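Local coordinates for protein superoxide dismutase [FE] (Sulfolobus solfataricus, PDB 1WB7) that catalyses the disproportionation of superoxide radicals to hydrogen peroxide and dioxygen at a single iron ion in each subunit of a homotetramer, at residues A[134-139]-A[149-154]; A[165-170]-A[190-195]; A[6-11]-A[48-53]. The protein carries 1 engineered substitution. All blocks are in the same frame, centred on the assembly; numbering follows the deposited sequence.

Interaction 1 (A[134-139]-A[149-154])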
loop_
_atom_site.group_PDB
_atom_site.type_symbol
_atom_site.label_atom_id
_atom_site.label_comp_id
_atom_site.label_asym_id
_atom_site.label_seq_id
_atom_site.Cartn_x
_atom_site.Cartn_y
_atom_site.Cartn_z
ATOM N N GLY A 134 4.899 -8.589 7.353
ATOM C CA GLY A 134 3.777 -7.961 8.016
ATOM C C GLY A 134 3.387 -8.688 9.283
ATOM O O GLY A 134 4.251 -9.193 10.008
ATOM N N TRP A 135 2.083 -8.752 9.543
ATOM C CA TRP A 135 1.558 -9.386 10.745
ATOM C C TRP A 135 0.236 -10.096 10.496
ATOM O O TRP A 135 -0.446 -9.857 9.497
ATOM C CB TRP A 135 1.289 -8.341 11.838
ATOM C CG TRP A 135 2.422 -7.437 12.159
ATOM C CD1 TRP A 135 2.920 -6.435 11.381
ATOM C CD2 TRP A 135 3.228 -7.467 13.344
ATOM N NE1 TRP A 135 3.991 -5.839 12.005
ATOM C CE2 TRP A 135 4.202 -6.455 13.212
ATOM C CE3 TRP A 135 3.220 -8.254 14.504
ATOM C CZ2 TRP A 135 5.167 -6.206 14.198
ATOM C CZ3 TRP A 135 4.180 -8.008 15.487
ATOM C CH2 TRP A 135 5.141 -6.991 15.324
ATOM N N ALA A 136 -0.119 -10.964 11.436
ATOM C CA ALA A 136 -1.388 -11.674 11.403
ATOM C C ALA A 136 -1.958 -11.388 12.787
ATOM O O ALA A 136 -1.277 -11.583 13.797
ATOM C CB ALA A 136 -1.171 -13.163 11.209
ATOM N N VAL A 137 -3.188 -10.894 12.845
ATOM C CA VAL A 137 -3.789 -10.593 14.134
ATOM C C VAL A 137 -5.226 -11.066 14.239
ATOM O O VAL A 137 -5.900 -11.313 13.240
ATOM C CB VAL A 137 -3.806 -9.064 14.429
ATOM C CG1 VAL A 137 -2.396 -8.493 14.408
ATOM C CG2 VAL A 137 -4.688 -8.349 13.419
ATOM N N LEU A 138 -5.681 -11.194 15.477
ATOM C CA LEU A 138 -7.055 -11.559 15.752
ATOM C C LEU A 138 -7.588 -10.354 16.503
ATOM O O LEU A 138 -7.096 -10.010 17.587
ATOM C CB LEU A 138 -7.154 -12.800 16.637
ATOM C CG LEU A 138 -8.616 -13.164 16.917
ATOM C CD1 LEU A 138 -9.295 -13.516 15.596
ATOM C CD2 LEU A 138 -8.699 -14.335 17.892
ATOM N N TYR A 139 -8.563 -9.686 15.904
ATOM C CA TYR A 139 -9.174 -8.520 16.515
ATOM C C TYR A 139 -10.423 -8.934 17.257
ATOM O O TYR A 139 -11.004 -9.990 16.998
ATOM C CB TYR A 139 -9.664 -7.525 15.462
ATOM C CG TYR A 139 -8.643 -6.630 14.821
ATOM C CD1 TYR A 139 -7.970 -5.663 15.561
ATOM C CD2 TYR A 139 -8.411 -6.692 13.450
ATOM C CE1 TYR A 139 -7.098 -4.774 14.950
ATOM C CE2 TYR A 139 -7.539 -5.806 12.826
ATOM C CZ TYR A 139 -6.889 -4.849 13.583
ATOM O OH TYR A 139 -6.051 -3.954 12.963
ATOM N N ILE A 149 -10.149 -11.908 11.977
ATOM C CA ILE A 149 -8.776 -12.208 11.587
ATOM C C ILE A 149 -8.334 -11.174 10.546
ATOM O O ILE A 149 -9.140 -10.700 9.751
ATOM C CB ILE A 149 -8.663 -13.614 10.958
ATOM C CG1 ILE A 149 -8.842 -14.690 12.033
ATOM C CG2 ILE A 149 -7.319 -13.769 10.277
ATOM C CD1 ILE A 149 -8.963 -16.099 11.467
ATOM N N MET A 150 -7.054 -10.822 10.557
ATOM C CA MET A 150 -6.543 -9.857 9.600
ATOM C C MET A 150 -5.041 -9.995 9.448
ATOM O O MET A 150 -4.347 -10.379 10.387
ATOM C CB MET A 150 -6.876 -8.432 10.059
ATOM C CG MET A 150 -6.422 -7.316 9.114
ATOM S SD MET A 150 -7.106 -7.454 7.445
ATOM C CE MET A 150 -8.868 -7.519 7.798
ATOM N N THR A 151 -4.548 -9.712 8.245
ATOM C CA THR A 151 -3.113 -9.734 8.000
ATOM C C THR A 151 -2.727 -8.300 7.647
ATOM O O THR A 151 -3.423 -7.629 6.877
ATOM C CB THR A 151 -2.699 -10.682 6.827
ATOM O OG1 THR A 151 -3.481 -10.390 5.660
ATOM C CG2 THR A 151 -2.873 -12.145 7.220
ATOM N N PHE A 152 -1.638 -7.827 8.245
ATOM C CA PHE A 152 -1.122 -6.483 7.986
ATOM C C PHE A 152 0.035 -6.639 7.005
ATOM O O PHE A 152 0.744 -7.647 7.032
ATOM C CB PHE A 152 -0.524 -5.848 9.254
ATOM C CG PHE A 152 -1.506 -5.599 10.369
ATOM C CD1 PHE A 152 -1.037 -5.243 11.635
ATOM C CD2 PHE A 152 -2.880 -5.720 10.174
ATOM C CE1 PHE A 152 -1.919 -5.016 12.693
ATOM C CE2 PHE A 152 -3.767 -5.492 11.226
ATOM C CZ PHE A 152 -3.288 -5.140 12.488
ATOM N N GLU A 153 0.216 -5.654 6.139
ATOM C CA GLU A 153 1.348 -5.657 5.222
ATOM C C GLU A 153 2.197 -4.533 5.815
ATOM O O GLU A 153 1.700 -3.429 6.063
ATOM C CB GLU A 153 0.890 -5.375 3.790
ATOM C CG GLU A 153 0.071 -6.537 3.239
ATOM C CD GLU A 153 -0.564 -6.261 1.892
ATOM O OE1 GLU A 153 -1.645 -6.827 1.639
ATOM O OE2 GLU A 153 0.007 -5.496 1.084
ATOM N N ASN A 154 3.467 -4.833 6.072
ATOM C CA ASN A 154 4.373 -3.898 6.728
ATOM C C ASN A 154 3.733 -3.708 8.116
ATOM O O ASN A 154 2.941 -4.544 8.541
ATOM C CB ASN A 154 4.466 -2.569 5.973
ATOM C CG ASN A 154 5.722 -1.777 6.342
ATOM O OD1 ASN A 154 6.130 -1.745 7.507
ATOM N ND2 ASN A 154 6.332 -1.131 5.355
#

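Interaction 2 (A[165-170]-A[190-195]). With FE (Fe (III) ion), chain C.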
loop_
_atom_site.group_PDB
_atom_site.type_symbol
_atom_site.label_atom_id
_atom_site.label_comp_id
_atom_site.label_asym_id
_atom_site.label_seq_id
_atom_site.Cartn_x
_atom_site.Cartn_y
_atom_site.Cartn_z
ATOM N N ILE A 165 -6.451 -5.544 19.505
ATOM C CA ILE A 165 -5.775 -6.730 19.000
ATOM C C ILE A 165 -5.697 -7.702 20.170
ATOM O O ILE A 165 -5.220 -7.350 21.258
ATOM C CB ILE A 165 -4.349 -6.372 18.510
ATOM C CG1 ILE A 165 -4.452 -5.548 17.220
ATOM C CG2 ILE A 165 -3.510 -7.635 18.319
ATOM C CD1 ILE A 165 -3.174 -4.834 16.837
ATOM N N ILE A 166 -6.177 -8.923 19.955
ATOM C CA ILE A 166 -6.179 -9.936 21.003
ATOM C C ILE A 166 -5.047 -10.920 20.797
ATOM O O ILE A 166 -4.389 -11.346 21.747
ATOM C CB ILE A 166 -7.513 -10.699 21.006
ATOM C CG1 ILE A 166 -8.657 -9.705 21.190
ATOM C CG2 ILE A 166 -7.517 -11.753 22.105
ATOM C CD1 ILE A 166 -8.550 -8.889 22.466
ATOM N N LEU A 167 -4.828 -11.268 19.537
ATOM C CA LEU A 167 -3.780 -12.198 19.145
ATOM C C LEU A 167 -2.925 -11.482 18.104
ATOM O O LEU A 167 -3.456 -10.845 17.201
ATOM C CB LEU A 167 -4.404 -13.440 18.504
ATOM C CG LEU A 167 -4.123 -14.847 19.022
ATOM C CD1 LEU A 167 -4.485 -15.837 17.915
ATOM C CD2 LEU A 167 -2.665 -15.006 19.418
ATOM N N ILE A 168 -1.608 -11.571 18.225
ATOM C CA ILE A 168 -0.753 -10.925 17.247
ATOM C C ILE A 168 0.477 -11.760 16.931
ATOM O O ILE A 168 1.189 -12.214 17.831
ATOM C CB ILE A 168 -0.330 -9.502 17.705
ATOM C CG1 ILE A 168 0.583 -8.875 16.644
ATOM C CG2 ILE A 168 0.354 -9.554 19.065
ATOM C CD1 ILE A 168 0.705 -7.360 16.751
ATOM N N LEU A 169 0.705 -11.975 15.638
ATOM C CA LEU A 169 1.848 -12.756 15.171
ATOM C C LEU A 169 2.720 -11.924 14.233
ATOM O O LEU A 169 2.240 -11.433 13.211
ATOM C CB LEU A 169 1.358 -14.005 14.436
ATOM C CG LEU A 169 2.396 -14.816 13.654
ATOM C CD1 LEU A 169 3.440 -15.388 14.605
ATOM C CD2 LEU A 169 1.689 -15.940 12.898
ATOM N N ASP A 170 3.994 -11.769 14.578
ATOM C CA ASP A 170 4.924 -11.005 13.748
ATOM C C ASP A 170 5.376 -11.852 12.556
ATOM O O ASP A 170 5.891 -12.961 12.727
ATOM C CB ASP A 170 6.154 -10.594 14.563
ATOM C CG ASP A 170 7.075 -9.655 13.798
ATOM O OD1 ASP A 170 6.837 -9.418 12.594
ATOM O OD2 ASP A 170 8.045 -9.152 14.402
ATOM N N ALA A 190 5.284 -23.293 15.157
ATOM C CA ALA A 190 5.976 -23.267 16.442
ATOM C C ALA A 190 5.443 -22.184 17.377
ATOM O O ALA A 190 5.387 -22.368 18.592
ATOM C CB ALA A 190 7.466 -23.064 16.218
ATOM N N TRP A 191 5.047 -21.058 16.797
ATOM C CA TRP A 191 4.535 -19.926 17.557
ATOM C C TRP A 191 3.342 -20.257 18.457
ATOM O O TRP A 191 3.230 -19.722 19.560
ATOM C CB TRP A 191 4.174 -18.801 16.586
ATOM C CG TRP A 191 3.411 -17.678 17.192
ATOM C CD1 TRP A 191 3.902 -16.675 17.976
ATOM C CD2 TRP A 191 2.016 -17.419 17.029
ATOM N NE1 TRP A 191 2.897 -15.800 18.304
ATOM C CE2 TRP A 191 1.728 -16.233 17.735
ATOM C CE3 TRP A 191 0.979 -18.073 16.351
ATOM C CZ2 TRP A 191 0.446 -15.686 17.783
ATOM C CZ3 TRP A 191 -0.298 -17.528 16.399
ATOM C CH2 TRP A 191 -0.551 -16.345 17.110
ATOM N N TRP A 192 2.454 -21.133 18.001
ATOM C CA TRP A 192 1.289 -21.495 18.804
ATOM C C TRP A 192 1.677 -21.972 20.201
ATOM O O TRP A 192 0.913 -21.826 21.159
ATOM C CB TRP A 192 0.469 -22.589 18.108
ATOM C CG TRP A 192 -0.247 -22.116 16.879
ATOM C CD1 TRP A 192 0.087 -22.376 15.579
ATOM C CD2 TRP A 192 -1.400 -21.269 16.837
ATOM N NE1 TRP A 192 -0.789 -21.739 14.728
ATOM C CE2 TRP A 192 -1.711 -21.054 15.475
ATOM C CE3 TRP A 192 -2.202 -20.668 17.817
ATOM C CZ2 TRP A 192 -2.792 -20.262 15.068
ATOM C CZ3 TRP A 192 -3.276 -19.879 17.413
ATOM C CH2 TRP A 192 -3.560 -19.686 16.047
ATOM N N ASN A 193 2.869 -22.539 20.311
ATOM C CA ASN A 193 3.359 -23.066 21.577
ATOM C C ASN A 193 3.730 -22.020 22.623
ATOM O O ASN A 193 3.949 -22.362 23.788
ATOM C CB ASN A 193 4.554 -23.981 21.315
ATOM C CG ASN A 193 4.177 -25.200 20.489
ATOM O OD1 ASN A 193 3.414 -26.053 20.940
ATOM N ND2 ASN A 193 4.701 -25.279 19.271
ATOM N N VAL A 194 3.808 -20.754 22.226
ATOM C CA VAL A 194 4.153 -19.708 23.186
ATOM C C VAL A 194 3.120 -18.592 23.275
ATOM O O VAL A 194 3.382 -17.551 23.872
ATOM C CB VAL A 194 5.540 -19.086 22.878
ATOM C CG1 VAL A 194 6.618 -20.140 23.039
ATOM C CG2 VAL A 194 5.568 -18.516 21.473
ATOM N N VAL A 195 1.945 -18.806 22.691
ATOM C CA VAL A 195 0.891 -17.798 22.736
ATOM C C VAL A 195 0.411 -17.632 24.175
ATOM O O VAL A 195 0.107 -18.612 24.853
ATOM C CB VAL A 195 -0.308 -18.198 21.855
ATOM C CG1 VAL A 195 -1.464 -17.236 22.082
ATOM C CG2 VAL A 195 0.102 -18.192 20.390
HETATM FE FE FE C . 9.369 -7.732 14.406
HETATM O O HOH W 1 1.901 -13.813 20.232
HETATM O O HOH W 2 8.180 -6.731 12.606
#

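Interaction 3 (A[6-11]-A[48-53])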
loop_
_atom_site.group_PDB
_atom_site.type_symbol
_atom_site.label_atom_id
_atom_site.label_comp_id
_atom_site.label_asym_id
_atom_site.label_seq_id
_atom_site.Cartn_x
_atom_site.Cartn_y
_atom_site.Cartn_z
ATOM N N PHE A 6 5.459 17.062 21.921
ATOM C CA PHE A 6 4.743 15.795 22.003
ATOM C C PHE A 6 5.490 14.917 22.996
ATOM O O PHE A 6 6.706 15.038 23.140
ATOM C CB PHE A 6 4.726 15.088 20.642
ATOM C CG PHE A 6 3.951 15.811 19.592
ATOM C CD1 PHE A 6 4.584 16.299 18.455
ATOM C CD2 PHE A 6 2.581 16.006 19.735
ATOM C CE1 PHE A 6 3.863 16.976 17.472
ATOM C CE2 PHE A 6 1.851 16.679 18.760
ATOM C CZ PHE A 6 2.489 17.166 17.626
ATOM N N LYS A 7 4.770 14.039 23.683
ATOM C CA LYS A 7 5.412 13.145 24.630
ATOM C C LYS A 7 6.110 12.056 23.818
ATOM O O LYS A 7 5.602 11.612 22.786
ATOM C CB LYS A 7 4.369 12.547 25.579
ATOM C CG LYS A 7 4.945 11.648 26.671
ATOM C CD LYS A 7 3.902 11.398 27.758
ATOM C CE LYS A 7 4.337 10.320 28.736
ATOM N NZ LYS A 7 5.658 10.607 29.342
ATOM N N LYS A 8 7.285 11.638 24.265
ATOM C CA LYS A 8 8.036 10.615 23.550
ATOM C C LYS A 8 7.637 9.211 23.968
ATOM O O LYS A 8 7.062 9.008 25.034
ATOM C CB LYS A 8 9.540 10.815 23.768
ATOM C CG LYS A 8 10.051 12.186 23.334
ATOM C CD LYS A 8 9.817 12.426 21.842
ATOM C CE LYS A 8 10.164 13.853 21.431
ATOM N NZ LYS A 8 9.242 14.866 22.038
ATOM N N TYR A 9 7.936 8.243 23.111
ATOM C CA TYR A 9 7.623 6.855 23.397
ATOM C C TYR A 9 8.746 6.194 24.172
ATOM O O TYR A 9 9.896 6.625 24.115
ATOM C CB TYR A 9 7.391 6.078 22.106
ATOM C CG TYR A 9 6.100 6.429 21.422
ATOM C CD1 TYR A 9 6.075 7.322 20.358
ATOM C CD2 TYR A 9 4.895 5.889 21.862
ATOM C CE1 TYR A 9 4.876 7.670 19.743
ATOM C CE2 TYR A 9 3.692 6.231 21.255
ATOM C CZ TYR A 9 3.692 7.119 20.201
ATOM O OH TYR A 9 2.507 7.466 19.604
ATOM N N GLU A 10 8.407 5.125 24.879
ATOM C CA GLU A 10 9.388 4.399 25.667
ATOM C C GLU A 10 9.348 2.904 25.401
ATOM O O GLU A 10 8.276 2.291 25.327
ATOM C CB GLU A 10 9.160 4.670 27.155
ATOM C CG GLU A 10 9.419 6.117 27.522
ATOM C CD GLU A 10 8.997 6.451 28.932
ATOM O OE1 GLU A 10 9.273 7.588 29.370
ATOM O OE2 GLU A 10 8.387 5.585 29.598
ATOM N N LEU A 11 10.532 2.328 25.255
ATOM C CA LEU A 11 10.670 0.909 25.008
ATOM C C LEU A 11 10.228 0.172 26.260
ATOM O O LEU A 11 10.810 0.352 27.328
ATOM C CB LEU A 11 12.131 0.578 24.702
ATOM C CG LEU A 11 12.463 -0.886 24.406
ATOM C CD1 LEU A 11 11.770 -1.330 23.128
ATOM C CD2 LEU A 11 13.972 -1.043 24.277
ATOM N N LEU A 48 11.242 11.446 14.778
ATOM C CA LEU A 48 10.268 12.035 13.862
ATOM C C LEU A 48 9.328 12.967 14.626
ATOM O O LEU A 48 8.900 13.995 14.101
ATOM C CB LEU A 48 9.482 10.943 13.128
ATOM C CG LEU A 48 10.289 10.217 12.042
ATOM C CD1 LEU A 48 9.535 8.997 11.551
ATOM C CD2 LEU A 48 10.572 11.172 10.883
ATOM N N LEU A 49 9.015 12.628 15.872
ATOM C CA LEU A 49 8.158 13.494 16.678
ATOM C C LEU A 49 8.897 14.817 16.911
ATOM O O LEU A 49 8.317 15.901 16.809
ATOM C CB LEU A 49 7.841 12.837 18.024
ATOM C CG LEU A 49 6.776 11.742 18.062
ATOM C CD1 LEU A 49 6.678 11.188 19.473
ATOM C CD2 LEU A 49 5.430 12.315 17.619
ATOM N N GLU A 50 10.189 14.721 17.221
ATOM C CA GLU A 50 10.990 15.916 17.447
ATOM C C GLU A 50 10.968 16.781 16.202
ATOM O O GLU A 50 10.869 18.003 16.283
ATOM C CB GLU A 50 12.431 15.542 17.783
ATOM C CG GLU A 50 12.585 14.983 19.183
ATOM C CD GLU A 50 13.964 14.420 19.437
ATOM O OE1 GLU A 50 14.184 13.899 20.550
ATOM O OE2 GLU A 50 14.823 14.492 18.532
ATOM N N ARG A 51 11.055 16.139 15.045
ATOM C CA ARG A 51 11.041 16.870 13.794
ATOM C C ARG A 51 9.666 17.492 13.555
ATOM O O ARG A 51 9.560 18.644 13.126
ATOM C CB ARG A 51 11.422 15.933 12.649
ATOM C CG ARG A 51 11.660 16.639 11.348
ATOM C CD ARG A 51 12.413 15.749 10.375
ATOM N NE ARG A 51 12.384 16.344 9.046
ATOM C CZ ARG A 51 13.019 17.459 8.719
ATOM N NH1 ARG A 51 13.748 18.098 9.625
ATOM N NH2 ARG A 51 12.905 17.947 7.491
ATOM N N LEU A 52 8.608 16.742 13.843
ATOM C CA LEU A 52 7.263 17.271 13.661
ATOM C C LEU A 52 7.026 18.467 14.595
ATOM O O LEU A 52 6.323 19.413 14.237
ATOM C CB LEU A 52 6.218 16.183 13.920
ATOM C CG LEU A 52 4.773 16.635 13.696
ATOM C CD1 LEU A 52 4.619 17.201 12.300
ATOM C CD2 LEU A 52 3.832 15.462 13.909
ATOM N N GLU A 53 7.620 18.425 15.786
ATOM C CA GLU A 53 7.472 19.528 16.731
ATOM C C GLU A 53 8.050 20.792 16.102
ATOM O O GLU A 53 7.480 21.874 16.218
ATOM C CB GLU A 53 8.213 19.230 18.037
ATOM C CG GLU A 53 7.707 18.027 18.805
ATOM C CD GLU A 53 8.537 17.759 20.049
ATOM O OE1 GLU A 53 9.736 18.122 20.050
ATOM O OE2 GLU A 53 8.004 17.176 21.017
HETATM O O HOH W 3 11.005 17.648 22.181
#

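Interaction 1 (A[134-139]-A[149-154])
Phe152 shares a face of the sheet with Trp135 and Val137, and the Tyr139 ring reaches it from the end of the strand; packing is tightest there. Phe152 CD1 lies 3.9 Å from CB of Trp135, and its CZ lies 3.6 Å from CG2 of Val137. Tyr139 comes from the opposite direction, OH at the edge of the Phe152 ring and 3.0 Å from its CZ; this OH is hydrogen-bonded to Ile160 N. Val137 CG2 also sits over one face of the Tyr139 ring, so this one methyl touches both aromatic rings. With chi1 at -64°, Phe152 CG stands anti to the carbonyl carbon, which carries the ring toward Val137 and Tyr139. An alanine here would remove the ring and is likely to leave a gap between Trp135, Val137 and Tyr139, with the Tyr139 ring losing its neighbour at the hydroxyl end.

The face of Ala136 and Thr151 is looser within the strand pair, CB and CG2 4.5 Å apart; Leu138 CD1 and Ile149 CG1, at 3.8 Å, are its closer contact. It is buried all the same, under helix 116-128, not open to solvent. The strands run antiparallel at 164°, and pairs of backbone hydrogen bonds join Trp135 to Phe152 and Val137 to Met150. A CB at Gly134 would clash with Phe152 O, which the glycine CA meets in a C-H...O contact at 3.2 Å.

This beta hairpin belongs to the three-stranded sheet of the C-terminal domain. Strand 165-170 flanks 134-140 on its other edge, and Leu83 of helix 67-89 packs on Trp135 and Phe152.

Interaction 2 (A[165-170]-A[190-195])
Leu169 and Leu167 meet the Trp191 indole in two different ways. Leu169 approaches over a face: its CD1 stands 3.4 Å from the centroid of the five-membered ring and only 9° off the ring normal, a CH-pi contact. Leu167 reaches instead the far end of the six-membered ring, CD2 lying 3.4 Å from CH2, at a slant that is neither face nor edge. The indole is clamped from behind as well, since Val195 CG2 lies 3.6 Å above the face opposite Leu169. Val195 CG1 in turn touches Leu167 CD2 at 3.7 Å. A chi1 of 169° swings Trp191 CG away from its own backbone N, and the ring thus extends from helix 184-191 toward Leu167 and Leu169.

Ile166 and Leu167 both face Leu138 of the neighbouring strand, which makes a classic beta bulge in strand 165-170, an outer strand of this chain's antiparallel sheet in the iron/manganese superoxide dismutase C-terminal domain.

No direct hydrogen bond crosses the contact, but a water links its polar atoms: Trp191 NE1 donates to it at 2.9 Å, and it lies 3.0 Å from Ile168 O. Beside Leu169, Asp170 turns its carboxylate away from the tryptophan and binds the iron through OD2 at 1.9 Å, together with His33, His84 and His174. The other oxygen, OD1, accepts a hydrogen bond from Phe172 N and a weak one from the iron-bound water.

Interaction 3 (A[6-11]-A[48-53])
Leu49 pushes its two methyl branches into different parts of segment 6-11. CD1 lies 3.5 Å from Lys7 O and 4.0 Å from Tyr9 CE1, while CD2 approaches Phe6 CD1 at 4.2 Å. One residue on, Glu50 points its CB away from the loop, but its chain meets that of Lys8 at about a right angle, with CG 3.5 Å from the lysine CE. Helix 27-57, which carries these residues, is one arm of the alpha-hairpin of the N-terminal domain, and the irregular chain 6-11 runs alongside it in the opposite direction; Leu52 and Tyr9 also touch the other arm, helix 67-89. Leu52 sends CD2 to within 3.9 Å of Phe6 CE1, and Tyr113 of a second subunit meets the same ring edge-to-face.

Glu53 then slides past Phe6, its carboxylate plane 26° from the ring. The position of OE2 is less sure than the rest, but as modelled it receives a nearly straight bond (170°) from Phe6 N at 2.7 Å and forms a salt bridge with Lys8 NZ at 2.8 Å. Bends at chi2 and chi4 fold the lysine back, and NZ also donates to Phe6 O at 2.8 Å.

Interactions 1 and 2 share a sheet: their centres are 11 Å apart and strand 134-140 lies directly beside 165-170, with Ala136 O and Leu169 N 2.7 Å apart in a probable hydrogen bond. They also converge on the metal. Interaction 2 supplies the iron ligand Asp170, and interaction 1 supplies Trp135, whose CE3 packs 3.3 Å from Asp170 CA and whose side chain comes within about 4 Å of the iron. Interaction 3 belongs to the alpha-hairpin domain, its centre about 26 Å from that of interaction 1 and 29 Å from that of interaction 2, yet Tyr9 remains about 11 Å from the ligand His84, side chain to side chain. Interactions 1 and 3 both touch the same second subunit.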